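Local structure of putative epimerase (Burkholderia cenocepacia, 4LW8) at residues 163-166 against 167-170; 105-108 against 109-113; 309-312 against 313-317; 202-205 against 206-210. The protein is a putative NAD(P)-dependent sugar epimerase or dehydratase of the Rossmann-fold family, probably acting in the biosynthesis of lipopolysaccharide O-antigen. One frame throughout, in Å; residues are numbered along the deposited sequence.

Contact 1 of 4, residues 163-166 against 167-170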
loop_
_atom_site.group_PDB
_atom_site.type_symbol
_atom_site.label_atom_id
_atom_site.label_comp_id
_atom_site.label_asym_id
_atom_site.label_seq_id
_atom_site.Cartn_x
_atom_site.Cartn_y
_atom_site.Cartn_z
ATOM N N SER A 163 5.306 2.398 -0.952
ATOM C CA SER A 163 4.508 3.613 -0.746
ATOM C C SER A 163 3.937 4.110 -2.071
ATOM O O SER A 163 2.823 4.638 -2.105
ATOM C CB SER A 163 5.333 4.719 -0.043
ATOM O OG SER A 163 6.193 5.438 -0.925
ATOM N N LYS A 164 4.682 3.926 -3.163
ATOM C CA LYS A 164 4.186 4.314 -4.495
ATOM C C LYS A 164 3.020 3.429 -4.931
ATOM O O LYS A 164 2.021 3.915 -5.474
ATOM C CB LYS A 164 5.310 4.249 -5.535
ATOM C CG LYS A 164 6.291 5.428 -5.482
ATOM C CD LYS A 164 5.571 6.731 -5.852
ATOM C CE LYS A 164 6.533 7.836 -6.217
ATOM N NZ LYS A 164 5.776 9.078 -6.555
ATOM N N LEU A 165 3.143 2.131 -4.683
ATOM C CA LEU A 165 2.068 1.197 -4.983
ATOM C C LEU A 165 0.834 1.517 -4.141
ATOM O O LEU A 165 -0.296 1.515 -4.639
ATOM C CB LEU A 165 2.516 -0.248 -4.722
ATOM C CG LEU A 165 1.504 -1.320 -5.096
ATOM C CD1 LEU A 165 1.215 -1.213 -6.589
ATOM C CD2 LEU A 165 1.999 -2.747 -4.720
ATOM N N ALA A 166 1.062 1.802 -2.862
ATOM C CA ALA A 166 -0.026 2.128 -1.951
ATOM C C ALA A 166 -0.706 3.414 -2.411
ATOM O O ALA A 166 -1.926 3.540 -2.335
ATOM C CB ALA A 166 0.492 2.263 -0.527
ATOM N N MET A 167 0.090 4.361 -2.910
ATOM C CA MET A 167 -0.459 5.596 -3.459
ATOM C C MET A 167 -1.438 5.280 -4.589
ATOM O O MET A 167 -2.524 5.874 -4.671
ATOM C CB MET A 167 0.658 6.520 -3.966
ATOM C CG MET A 167 0.140 7.826 -4.580
ATOM S SD MET A 167 1.288 8.630 -5.732
ATOM C CE MET A 167 1.286 7.385 -7.032
ATOM N N GLU A 168 -1.069 4.338 -5.458
ATOM C CA GLU A 168 -1.947 3.997 -6.576
ATOM C C GLU A 168 -3.294 3.513 -6.050
ATOM O O GLU A 168 -4.350 3.956 -6.537
ATOM C CB GLU A 168 -1.336 2.926 -7.490
ATOM C CG GLU A 168 -0.006 3.285 -8.176
ATOM C CD GLU A 168 0.460 2.172 -9.124
ATOM O OE1 GLU A 168 -0.300 1.204 -9.322
ATOM O OE2 GLU A 168 1.593 2.244 -9.652
ATOM N N TYR A 169 -3.271 2.611 -5.063
ATOM C CA TYR A 169 -4.525 2.050 -4.554
ATOM C C TYR A 169 -5.324 3.130 -3.822
ATOM O O TYR A 169 -6.541 3.195 -3.964
ATOM C CB TYR A 169 -4.277 0.849 -3.632
ATOM C CG TYR A 169 -3.975 -0.448 -4.377
ATOM C CD1 TYR A 169 -4.972 -1.128 -5.067
ATOM C CD2 TYR A 169 -2.677 -0.967 -4.413
ATOM C CE1 TYR A 169 -4.699 -2.315 -5.738
ATOM C CE2 TYR A 169 -2.391 -2.126 -5.103
ATOM C CZ TYR A 169 -3.403 -2.795 -5.757
ATOM O OH TYR A 169 -3.113 -3.943 -6.427
ATOM N N ALA A 170 -4.639 3.982 -3.055
ATOM C CA ALA A 170 -5.321 5.062 -2.333
ATOM C C ALA A 170 -5.974 6.026 -3.315
ATOM O O ALA A 170 -7.081 6.503 -3.091
ATOM C CB ALA A 170 -4.338 5.821 -1.424
#
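Leu165 and Tyr169 meet one helical turn apart, an i to i+4 apolar contact in the middle of helix 159-172, which packs against helix 103-122 of the Rossmann-type domain and against the second subunit. The two side chains run alongside each other in the same direction, and CG of Leu165 lies 4.0 Å from CE2 of Tyr169. With its CG anti to the backbone N (chi1 -176°), Leu165 also sends CD1 to the same ring carbon and to within 4.0 Å of Glu168 OE1. In the backbone between them, Tyr169 N donates to Leu165 O at 3.2 Å. CG of Glu168 rests 3.4 Å from Lys164 O. Its carboxylate reaches beyond the helix, OE1 in a salt bridge with Arg184 and OE2 hydrogen-bonded to Ser135, whereas Lys164 NZ donates to Ala134 O. Tyr160 and Lys164 are consistent with the Tyr-x-x-x-Lys pattern of short-chain dehydrogenases/reductases. Across the dimer interface, Leu165 packs on Tyr169, and Ala166 on Ala166, of the second subunit. Apolar groups therefore serve the subunit interface, and the charged ends find their partners within the chain, where Arg184 would probably stabilise the Glu168 carboxylate.

Contact 2 of 4, residues 105-108 against 109-113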
loop_
_atom_site.group_PDB
_atom_site.type_symbol
_atom_site.label_atom_id
_atom_site.label_comp_id
_atom_site.label_asym_id
_atom_site.label_seq_id
_atom_site.Cartn_x
_atom_site.Cartn_y
_atom_site.Cartn_z
ATOM N N GLN A 105 7.868 8.959 7.071
ATOM C CA GLN A 105 7.649 10.144 6.255
ATOM C C GLN A 105 7.413 9.798 4.785
ATOM O O GLN A 105 6.618 10.452 4.091
ATOM C CB GLN A 105 8.829 11.112 6.389
ATOM C CG GLN A 105 8.658 12.090 7.542
ATOM C CD GLN A 105 7.393 12.944 7.393
ATOM O OE1 GLN A 105 6.337 12.621 7.955
ATOM N NE2 GLN A 105 7.498 14.041 6.631
ATOM N N THR A 106 8.091 8.751 4.333
ATOM C CA THR A 106 7.926 8.222 2.993
ATOM C C THR A 106 6.496 7.745 2.770
ATOM O O THR A 106 5.873 8.098 1.767
ATOM C CB THR A 106 8.896 7.051 2.739
ATOM O OG1 THR A 106 10.239 7.542 2.773
ATOM C CG2 THR A 106 8.626 6.411 1.379
ATOM N N TYR A 107 5.966 6.964 3.709
ATOM C CA TYR A 107 4.569 6.529 3.591
ATOM C C TYR A 107 3.584 7.703 3.727
ATOM O O TYR A 107 2.655 7.832 2.927
ATOM C CB TYR A 107 4.263 5.434 4.620
ATOM C CG TYR A 107 4.917 4.116 4.263
ATOM C CD1 TYR A 107 4.485 3.385 3.153
ATOM C CD2 TYR A 107 5.973 3.607 5.015
ATOM C CE1 TYR A 107 5.070 2.159 2.818
ATOM C CE2 TYR A 107 6.575 2.387 4.686
ATOM C CZ TYR A 107 6.111 1.672 3.590
ATOM O OH TYR A 107 6.692 0.481 3.266
ATOM N N ALA A 108 3.811 8.577 4.705
ATOM C CA ALA A 108 2.942 9.741 4.907
ATOM C C ALA A 108 2.900 10.660 3.673
ATOM O O ALA A 108 1.819 10.926 3.128
ATOM C CB ALA A 108 3.388 10.537 6.142
ATOM N N VAL A 109 4.065 11.113 3.218
ATOM C CA VAL A 109 4.130 12.021 2.076
ATOM C C VAL A 109 3.532 11.362 0.808
ATOM O O VAL A 109 2.704 11.965 0.124
ATOM C CB VAL A 109 5.572 12.473 1.785
ATOM C CG1 VAL A 109 5.634 13.209 0.459
ATOM C CG2 VAL A 109 6.108 13.362 2.919
ATOM N N ASN A 110 3.921 10.126 0.501
ATOM C CA ASN A 110 3.465 9.524 -0.753
ATOM C C ASN A 110 2.016 9.025 -0.755
ATOM O O ASN A 110 1.384 9.010 -1.816
ATOM C CB ASN A 110 4.414 8.396 -1.175
ATOM C CG ASN A 110 5.825 8.918 -1.428
ATOM O OD1 ASN A 110 6.004 10.108 -1.650
ATOM N ND2 ASN A 110 6.825 8.039 -1.385
ATOM N N ILE A 111 1.490 8.603 0.397
ATOM C CA ILE A 111 0.086 8.174 0.456
ATOM C C ILE A 111 -0.845 9.308 0.880
ATOM O O ILE A 111 -1.787 9.644 0.165
ATOM C CB ILE A 111 -0.140 6.997 1.437
ATOM C CG1 ILE A 111 0.724 5.797 1.063
ATOM C CG2 ILE A 111 -1.612 6.606 1.461
ATOM C CD1 ILE A 111 0.715 4.712 2.135
ATOM N N VAL A 112 -0.606 9.863 2.064
ATOM C CA VAL A 112 -1.495 10.879 2.603
ATOM C C VAL A 112 -1.319 12.217 1.853
ATOM O O VAL A 112 -2.305 12.879 1.575
ATOM C CB VAL A 112 -1.291 11.050 4.120
ATOM C CG1 VAL A 112 -2.171 12.205 4.688
ATOM C CG2 VAL A 112 -1.614 9.737 4.817
ATOM N N GLY A 113 -0.092 12.577 1.479
ATOM C CA GLY A 113 0.136 13.782 0.690
ATOM C C GLY A 113 -0.640 13.722 -0.626
ATOM O O GLY A 113 -1.270 14.693 -1.047
#
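Thr106 and Asn110 lie side by side one turn apart on helix 103-122, with the threonine methyl CG2 3.7 Å from the amide nitrogen ND2. This is the close-packed flank: CB of Asn110 approaches Thr106 O at 3.3 Å, and chi1 of -62°, which sets CG beside the backbone N, brings CG equally close. Both ends of that amide are engaged beyond the helix, ND2 with Ser163 OG and OD1 with the backbone N of Arg95. Tyr107 and Ile111 point the same way, and CD1 of the isoleucine comes to the edge of the ring, 4.1 Å from CD1 of Tyr107. The looser flank holds Gln105, whose exposed chain bends at chi2 and crosses Val109 with NE2 4.0 Å from CG2. Farther on, an i to i+5 bond from Gly113 N to Ala108 O, 3.0 Å and in the carbonyl plane, widens the helix into a pi-type turn; Val112 N adds a weak bond to the same oxygen at an N-H...O angle of 123°. Thr106, Tyr107 and Ile111 pack against helix 159-172, where Tyr107 OH bonds to Asp159; Ile111 also touches Ile111 of the second subunit, while Val109 packs on loop residues Leu71 and Arg95.

Contact 3 of 4, residues 309-312 against 313-317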
loop_
_atom_site.group_PDB
_atom_site.type_symbol
_atom_site.label_atom_id
_atom_site.label_comp_id
_atom_site.label_asym_id
_atom_site.label_seq_id
_atom_site.Cartn_x
_atom_site.Cartn_y
_atom_site.Cartn_z
ATOM N N ASP A 309 22.684 7.923 -25.982
ATOM C CA ASP A 309 23.993 8.564 -26.140
ATOM C C ASP A 309 23.820 10.080 -26.382
ATOM O O ASP A 309 24.665 10.881 -25.978
ATOM C CB ASP A 309 24.810 7.905 -27.258
ATOM C CG ASP A 309 24.340 8.300 -28.633
ATOM O OD1 ASP A 309 24.968 9.196 -29.240
ATOM O OD2 ASP A 309 23.351 7.708 -29.111
ATOM N N GLU A 310 22.731 10.470 -27.040
ATOM C CA GLU A 310 22.397 11.892 -27.161
ATOM C C GLU A 310 22.082 12.491 -25.772
ATOM O O GLU A 310 22.575 13.554 -25.408
ATOM C CB GLU A 310 21.202 12.087 -28.089
ATOM C CG GLU A 310 20.814 13.539 -28.300
ATOM C CD GLU A 310 19.677 13.708 -29.302
ATOM O OE1 GLU A 310 19.586 12.900 -30.256
ATOM O OE2 GLU A 310 18.879 14.661 -29.135
ATOM N N THR A 311 21.266 11.790 -24.996
ATOM C CA THR A 311 20.968 12.195 -23.626
ATOM C C THR A 311 22.247 12.388 -22.811
ATOM O O THR A 311 22.410 13.387 -22.108
ATOM C CB THR A 311 20.092 11.149 -22.913
ATOM O OG1 THR A 311 18.885 10.937 -23.655
ATOM C CG2 THR A 311 19.767 11.589 -21.475
ATOM N N LEU A 312 23.156 11.424 -22.909
ATOM C CA LEU A 312 24.377 11.468 -22.122
ATOM C C LEU A 312 25.287 12.612 -22.582
ATOM O O LEU A 312 25.929 13.259 -21.759
ATOM C CB LEU A 312 25.108 10.125 -22.195
ATOM C CG LEU A 312 24.438 8.943 -21.477
ATOM C CD1 LEU A 312 25.086 7.614 -21.860
ATOM C CD2 LEU A 312 24.481 9.142 -19.969
ATOM N N ARG A 313 25.337 12.865 -23.885
ATOM C CA ARG A 313 26.181 13.943 -24.404
ATOM C C ARG A 313 25.629 15.282 -23.932
ATOM O O ARG A 313 26.374 16.181 -23.542
ATOM C CB ARG A 313 26.256 13.912 -25.932
ATOM C CG ARG A 313 27.301 14.875 -26.495
ATOM C CD ARG A 313 27.420 14.796 -28.010
ATOM N NE ARG A 313 28.012 13.540 -28.470
ATOM C CZ ARG A 313 29.321 13.289 -28.509
ATOM N NH1 ARG A 313 30.189 14.205 -28.098
ATOM N NH2 ARG A 313 29.760 12.119 -28.956
ATOM N N TRP A 314 24.306 15.387 -23.975
ATOM C CA TRP A 314 23.579 16.539 -23.474
ATOM C C TRP A 314 24.001 16.847 -22.036
ATOM O O TRP A 314 24.337 17.986 -21.711
ATOM C CB TRP A 314 22.082 16.258 -23.567
ATOM C CG TRP A 314 21.159 17.277 -22.962
ATOM C CD1 TRP A 314 21.186 18.632 -23.146
ATOM C CD2 TRP A 314 20.019 17.007 -22.141
ATOM N NE1 TRP A 314 20.149 19.223 -22.459
ATOM C CE2 TRP A 314 19.415 18.248 -21.840
ATOM C CE3 TRP A 314 19.455 15.837 -21.621
ATOM C CZ2 TRP A 314 18.280 18.351 -21.036
ATOM C CZ3 TRP A 314 18.319 15.941 -20.828
ATOM C CH2 TRP A 314 17.749 17.185 -20.539
ATOM N N MET A 315 24.024 15.812 -21.195
ATOM C CA MET A 315 24.387 15.956 -19.779
ATOM C C MET A 315 25.878 16.289 -19.581
ATOM O O MET A 315 26.227 17.132 -18.748
ATOM C CB MET A 315 24.014 14.674 -19.014
ATOM C CG MET A 315 22.495 14.389 -19.005
ATOM S SD MET A 315 22.054 12.721 -18.459
ATOM C CE MET A 315 22.638 12.719 -16.765
ATOM N N VAL A 316 26.756 15.610 -20.316
ATOM C CA VAL A 316 28.188 15.887 -20.222
ATOM C C VAL A 316 28.466 17.338 -20.620
ATOM O O VAL A 316 29.168 18.057 -19.915
ATOM C CB VAL A 316 29.032 14.944 -21.106
ATOM C CG1 VAL A 316 30.472 15.471 -21.223
ATOM C CG2 VAL A 316 29.031 13.522 -20.533
ATOM N N ASP A 317 27.895 17.760 -21.742
ATOM C CA ASP A 317 28.084 19.123 -22.231
ATOM C C ASP A 317 27.608 20.150 -21.206
ATOM O O ASP A 317 28.260 21.162 -20.988
ATOM C CB ASP A 317 27.351 19.336 -23.559
ATOM C CG ASP A 317 27.994 18.583 -24.712
ATOM O OD1 ASP A 317 29.166 18.167 -24.583
ATOM O OD2 ASP A 317 27.332 18.435 -25.761
HETATM O O HOH W 1 26.132 11.702 -28.951
#
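Regular alpha-helical i to i+4 bonding carries the backbone of helix 308-321, the last modelled helix of the chain, packed against helices 198-207 and 257-268: the N atoms of Arg313, Trp314, Met315 and Val316 donate in turn to the O atoms of Asp309, Glu310, Thr311 and Leu312, the bond from Trp314 N to Glu310 O being 2.9 Å long with an N-H...O angle of 165°. On the inward flank Thr311 and Met315 lie side by side, the methyl CG2 4.0 Å from the sulfur SD. Met315 CG, anti to its own carbonyl carbon (chi1 -63°), sits 3.3 Å from Thr311 O. The hydroxyl of Thr311 is taken up by Asp226 OD2. Trp314 presents its ring edge to the same Thr311 carbonyl, with CE3 3.9 Å from O, and has Arg228 as a cation-pi partner. Leu312, Met315 and Val316 all touch Val203, while Leu312 and Val316 also meet Met263 and Leu264. Toward solvent, Asp309 and Arg313 carry opposite charges without touching: OD1 and NE are 5.4 Å apart. A water joins them at the guanidinium edge, in its plane, donating to Asp309 OD1 at 2.8 Å and accepting from Arg313 NE at 2.7 Å.

Contact 4 of 4, residues 202-205 against 206-210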
loop_
_atom_site.group_PDB
_atom_site.type_symbol
_atom_site.label_atom_id
_atom_site.label_comp_id
_atom_site.label_asym_id
_atom_site.label_seq_id
_atom_site.Cartn_x
_atom_site.Cartn_y
_atom_site.Cartn_z
ATOM N N LEU A 202 27.924 8.928 -13.069
ATOM C CA LEU A 202 28.818 8.568 -14.168
ATOM C C LEU A 202 29.179 9.798 -14.996
ATOM O O LEU A 202 30.353 10.030 -15.297
ATOM C CB LEU A 202 28.174 7.513 -15.067
ATOM C CG LEU A 202 28.404 6.028 -14.771
ATOM C CD1 LEU A 202 28.314 5.746 -13.294
ATOM C CD2 LEU A 202 27.376 5.200 -15.518
ATOM N N VAL A 203 28.168 10.580 -15.373
ATOM C CA VAL A 203 28.399 11.799 -16.155
ATOM C C VAL A 203 29.319 12.775 -15.407
ATOM O O VAL A 203 30.255 13.323 -15.990
ATOM C CB VAL A 203 27.063 12.496 -16.515
ATOM C CG1 VAL A 203 27.292 13.933 -17.009
ATOM C CG2 VAL A 203 26.315 11.681 -17.554
ATOM N N ALA A 204 29.061 12.974 -14.116
ATOM C CA ALA A 204 29.869 13.886 -13.305
ATOM C C ALA A 204 31.330 13.451 -13.287
ATOM O O ALA A 204 32.235 14.280 -13.397
ATOM C CB ALA A 204 29.328 13.976 -11.886
ATOM N N HIS A 205 31.563 12.149 -13.167
ATOM C CA HIS A 205 32.932 11.649 -13.165
ATOM C C HIS A 205 33.611 11.896 -14.509
ATOM O O HIS A 205 34.727 12.415 -14.556
ATOM C CB HIS A 205 32.990 10.155 -12.829
ATOM C CG HIS A 205 32.850 9.851 -11.369
ATOM N ND1 HIS A 205 31.690 10.090 -10.658
ATOM C CD2 HIS A 205 33.736 9.338 -10.479
ATOM C CE1 HIS A 205 31.861 9.716 -9.403
ATOM N NE2 HIS A 205 33.098 9.268 -9.265
ATOM N N TYR A 206 32.947 11.531 -15.601
ATOM C CA TYR A 206 33.560 11.706 -16.910
ATOM C C TYR A 206 33.738 13.181 -17.250
ATOM O O TYR A 206 34.724 13.565 -17.882
ATOM C CB TYR A 206 32.731 11.023 -17.996
ATOM C CG TYR A 206 33.167 9.612 -18.329
ATOM C CD1 TYR A 206 34.263 9.378 -19.162
ATOM C CD2 TYR A 206 32.474 8.516 -17.836
ATOM C CE1 TYR A 206 34.660 8.087 -19.484
ATOM C CE2 TYR A 206 32.864 7.214 -18.154
ATOM C CZ TYR A 206 33.957 7.008 -18.973
ATOM O OH TYR A 206 34.340 5.729 -19.292
ATOM N N ALA A 207 32.807 14.011 -16.793
ATOM C CA ALA A 207 32.832 15.432 -17.125
ATOM C C ALA A 207 34.062 16.121 -16.556
ATOM O O ALA A 207 34.591 17.055 -17.164
ATOM C CB ALA A 207 31.554 16.121 -16.629
ATOM N N ARG A 208 34.508 15.675 -15.383
ATOM C CA ARG A 208 35.686 16.258 -14.742
ATOM C C ARG A 208 36.925 15.375 -14.965
ATOM O O ARG A 208 37.929 15.490 -14.254
ATOM C CB ARG A 208 35.438 16.464 -13.247
ATOM C CG ARG A 208 35.340 15.173 -12.465
ATOM C CD ARG A 208 34.987 15.399 -11.010
ATOM N NE ARG A 208 35.237 14.181 -10.251
ATOM C CZ ARG A 208 34.308 13.422 -9.681
ATOM N NH1 ARG A 208 33.018 13.752 -9.750
ATOM N NH2 ARG A 208 34.682 12.327 -9.027
ATOM N N ASN A 209 36.836 14.482 -15.946
ATOM C CA ASN A 209 37.928 13.568 -16.282
ATOM C C ASN A 209 38.449 12.768 -15.095
ATOM O O ASN A 209 39.658 12.603 -14.941
ATOM C CB ASN A 209 39.095 14.345 -16.906
ATOM C CG ASN A 209 38.704 15.057 -18.179
ATOM O OD1 ASN A 209 38.330 14.429 -19.171
ATOM N ND2 ASN A 209 38.782 16.383 -18.158
ATOM N N ALA A 210 37.547 12.285 -14.249
ATOM C CA ALA A 210 37.944 11.440 -13.125
ATOM C C ALA A 210 38.662 10.191 -13.625
ATOM O O ALA A 210 38.224 9.580 -14.594
ATOM C CB ALA A 210 36.731 11.055 -12.292
#
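His205 O accepts Ala210 N at 2.8 Å, with an N-H...O angle of 164°, and this bond, together with the one from Asn209 N to Tyr206 O, forms the Schellman motif that ends helix 198-207. Asn209, at positive phi, is the C-prime residue that turns the chain back. The last regular helical bonds run from Tyr206 N to Leu202 O at 3.0 Å and from Ala207 N to Val203 O; beyond them Arg208 N makes only weak ones, to Ala204 O and His205 O. From there the Arg208 side chain folds back along the helix. Its CG lies between the backbone N and the carbonyl carbon (chi1 69°), 3.4 Å from Ala204 O, and the extended chain delivers the guanidinium alongside His205. NH2 stands over one face of the imidazole, offset toward the rim and 3.5 Å from CD2 of His205, with the two planes inclined at 45°. The methyl of Ala210 comes within 3.9 Å of His205 CB, tucking the returning chain against the helix. Imidazole ND1 is held by Lys201 O one turn earlier. Tyr206 leaves the helix on a neighbouring flank, its hydroxyl bonded to Ser265 OG and Ile272 N. Around this helix end, Leu202 and Tyr206 pack on helix 257-268, Val203, Ala204 and Ala207 on Met319 of helix 308-321, and His205 on Ile213 of strand 212-215.

In the fold
The four contacts form two pairs on distant parts of the subunit, contacts 1 and 3 having centres about 33 Å apart. Contacts 1 and 2 touch directly, through a polar bridge and packing between helices 159-172 and 103-122, and both reach the second subunit. Contact 1 is the most buried, with its charged groups paired inside the chain; contact 2 keeps an exposed flank. Contacts 3 and 4, centres about 12 Å apart, meet through apolar packing of helices 308-321 and 198-207, and neither touches the other subunit. Both are partly buried, and their arginines lie at the surface, one linked through water, the other laid over a histidine at a helix end.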